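Local coordinates for 6-phosphogluconate dehydrogenase (Decarboxylating) (Geobacter metallireducens, PDB 4E21), which probably catalyses the NADP-dependent oxidative decarboxylation of 6-phosphogluconate in the pentose phosphate pathway, at residues G335-D338 and F339-L343. Sequence-based numbering, arbitrary orientation.
Sequences GEDD and FANRL
Asn341 N bonds to Asp337 O at 3.0 Å and Arg342 N to Asp338 O at 3.0 Å, two successive i to i+4 bonds that open the helix. The same two aspartates end a type I beta turn from Gly335 to Asp338, closed by Asp338 N on Gly335 O at 2.8 Å.

The main side-chain link is a salt bridge spanning one helical turn. Arg342 NE donates to Asp338 OD2 at 2.9 Å, with a nearly straight N-H...O angle of 166°. The oxygen sits at the guanidinium edge, close to its plane. The NE comes to the syn side of OD2, somewhat out of the carboxylate plane, and the two flat groups stand almost perpendicular. Asp338 holds CG anti to its own N (chi1 -177°), which brings the carboxylate within bonding distance of Arg342 NE. The arginine chain is extended from CG to NE, and its CG rests on Asp338 O at 3.5 Å. Arg342 NH2 also bonds to Leu293 O of a second subunit, so one guanidinium ties the helix start to its neighbour. A leucine in place of Arg342 would probably leave the Asp338 carboxylate without its charged mate and Leu293 O of that subunit without this donor.

Asp337 OD2 lies near the end of the Asn341 side chain one turn on, and the carboxylate and amide cross at a steep angle; the rotation of the amide is doubtful. Phe339 turns its ring to the second subunit and stacks on His232 there. Glu336 OE2 hydrogen-bonds His233 NE2 of the second subunit.

This is a turn leading into the first turn of helix 338-350, braced by an i to i+4 Asp-Arg salt bridge, at a subunit interface of the helical C-terminal domain.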
ATOM      1  N   GLY B 335       4.766   0.593 -17.174  1.00 24.01           N
ATOM      2  CA  GLY B 335       3.479   0.464 -17.855  1.00 21.00           C
ATOM      3  C   GLY B 335       2.725  -0.847 -17.652  1.00 24.92           C
ATOM      4  O   GLY B 335       1.679  -1.069 -18.261  1.00 24.31           O
ATOM      5  N   GLU B 336       3.244  -1.715 -16.789  1.00 23.25           N
ATOM      6  CA  GLU B 336       2.648  -3.016 -16.538  1.00 23.75           C
ATOM      7  C   GLU B 336       1.279  -2.890 -15.890  1.00 24.24           C
ATOM      8  O   GLU B 336       0.532  -3.848 -15.836  1.00 23.88           O
ATOM      9  CB  GLU B 336       3.570  -3.863 -15.660  1.00 24.51           C
ATOM     10  CG  GLU B 336       4.935  -4.124 -16.285  1.00 25.34           C
ATOM     11  CD  GLU B 336       4.848  -5.039 -17.501  1.00 32.11           C
ATOM     12  OE1 GLU B 336       5.920  -5.470 -17.988  1.00 37.93           O
ATOM     13  OE2 GLU B 336       3.715  -5.345 -17.962  1.00 31.90           O
ATOM     14  N   ASP B 337       0.950  -1.698 -15.413  1.00 22.90           N
ATOM     15  CA  ASP B 337      -0.392  -1.413 -14.911  1.00 23.49           C
ATOM     16  C   ASP B 337      -1.391  -1.112 -16.038  1.00 24.64           C
ATOM     17  O   ASP B 337      -2.601  -0.992 -15.780  1.00 23.93           O
ATOM     18  CB  ASP B 337      -0.360  -0.214 -13.946  1.00 22.69           C
ATOM     19  CG  ASP B 337       0.304   1.044 -14.557  1.00 24.97           C
ATOM     20  OD1 ASP B 337       1.224   0.951 -15.427  1.00 25.15           O
ATOM     21  OD2 ASP B 337      -0.081   2.154 -14.127  1.00 27.49           O
ATOM     22  N   ASP B 338      -0.899  -0.983 -17.276  1.00 24.09           N
ATOM     23  CA  ASP B 338      -1.730  -0.448 -18.358  1.00 24.36           C
ATOM     24  C   ASP B 338      -3.087  -1.128 -18.504  1.00 25.54           C
ATOM     25  O   ASP B 338      -4.116  -0.463 -18.658  1.00 25.71           O
ATOM     26  CB  ASP B 338      -1.023  -0.464 -19.703  1.00 27.55           C
ATOM     27  CG  ASP B 338      -1.879   0.173 -20.801  1.00 33.40           C
ATOM     28  OD1 ASP B 338      -2.275   1.343 -20.647  1.00 34.15           O
ATOM     29  OD2 ASP B 338      -2.192  -0.493 -21.805  1.00 39.22           O
ATOM     30  N   PHE B 339      -3.092  -2.450 -18.432  1.00 24.23           N
ATOM     31  CA  PHE B 339      -4.332  -3.194 -18.583  1.00 25.86           C
ATOM     32  C   PHE B 339      -5.308  -2.978 -17.414  1.00 23.39           C
ATOM     33  O   PHE B 339      -6.506  -2.835 -17.627  1.00 24.44           O
ATOM     34  CB  PHE B 339      -4.066  -4.690 -18.818  1.00 25.29           C
ATOM     35  CG  PHE B 339      -5.303  -5.455 -19.163  1.00 26.91           C
ATOM     36  CD1 PHE B 339      -5.796  -5.446 -20.461  1.00 29.78           C
ATOM     37  CD2 PHE B 339      -6.003  -6.134 -18.186  1.00 27.10           C
ATOM     38  CE1 PHE B 339      -6.948  -6.121 -20.783  1.00 31.97           C
ATOM     39  CE2 PHE B 339      -7.161  -6.823 -18.488  1.00 29.80           C
ATOM     40  CZ  PHE B 339      -7.633  -6.829 -19.799  1.00 33.03           C
ATOM     41  N   ALA B 340      -4.805  -2.950 -16.184  1.00 23.26           N
ATOM     42  CA  ALA B 340      -5.658  -2.604 -15.045  1.00 21.71           C
ATOM     43  C   ALA B 340      -6.283  -1.218 -15.232  1.00 24.33           C
ATOM     44  O   ALA B 340      -7.475  -1.021 -14.937  1.00 23.74           O
ATOM     45  CB  ALA B 340      -4.873  -2.674 -13.740  1.00 22.80           C
ATOM     46  N   ASN B 341      -5.486  -0.268 -15.734  1.00 23.44           N
ATOM     47  CA  ASN B 341      -5.970   1.108 -15.967  1.00 24.56           C
ATOM     48  C   ASN B 341      -7.089   1.207 -17.006  1.00 26.17           C
ATOM     49  O   ASN B 341      -8.074   1.929 -16.808  1.00 26.17           O
ATOM     50  CB  ASN B 341      -4.818   2.025 -16.368  1.00 22.65           C
ATOM     51  CG  ASN B 341      -3.812   2.218 -15.256  1.00 23.65           C
ATOM     52  OD1 ASN B 341      -2.641   2.511 -15.506  1.00 23.22           O
ATOM     53  ND2 ASN B 341      -4.261   2.049 -14.015  1.00 23.17           N
ATOM     54  N   ARG B 342      -6.944   0.470 -18.107  1.00 25.92           N
ATOM     55  CA  ARG B 342      -7.952   0.496 -19.148  1.00 27.42           C
ATOM     56  C   ARG B 342      -9.239  -0.084 -18.602  1.00 29.17           C
ATOM     57  O   ARG B 342     -10.316   0.404 -18.908  1.00 31.31           O
ATOM     58  CB  ARG B 342      -7.512  -0.259 -20.400  1.00 29.49           C
ATOM     59  CG  ARG B 342      -6.387   0.396 -21.196  1.00 31.68           C
ATOM     60  CD  ARG B 342      -5.910  -0.573 -22.300  1.00 35.73           C
ATOM     61  NE  ARG B 342      -4.804  -0.011 -23.066  1.00 41.78           N
ATOM     62  CZ  ARG B 342      -4.953   0.784 -24.126  1.00 46.41           C
ATOM     63  NH1 ARG B 342      -3.883   1.263 -24.759  1.00 43.19           N
ATOM     64  NH2 ARG B 342      -6.174   1.111 -24.551  1.00 45.05           N
ATOM     65  N   LEU B 343      -9.127  -1.113 -17.773  1.00 26.84           N
ATOM     66  CA  LEU B 343     -10.308  -1.702 -17.172  1.00 27.25           C
ATOM     67  C   LEU B 343     -11.065  -0.728 -16.256  1.00 29.56           C
ATOM     68  O   LEU B 343     -12.296  -0.746 -16.213  1.00 31.19           O
ATOM     69  CB  LEU B 343      -9.948  -2.969 -16.405  1.00 25.46           C
ATOM     70  CG  LEU B 343     -11.164  -3.684 -15.801  1.00 30.98           C
ATOM     71  CD1 LEU B 343     -12.146  -4.100 -16.900  1.00 30.77           C
ATOM     72  CD2 LEU B 343     -10.767  -4.894 -14.951  1.00 29.10           C
TER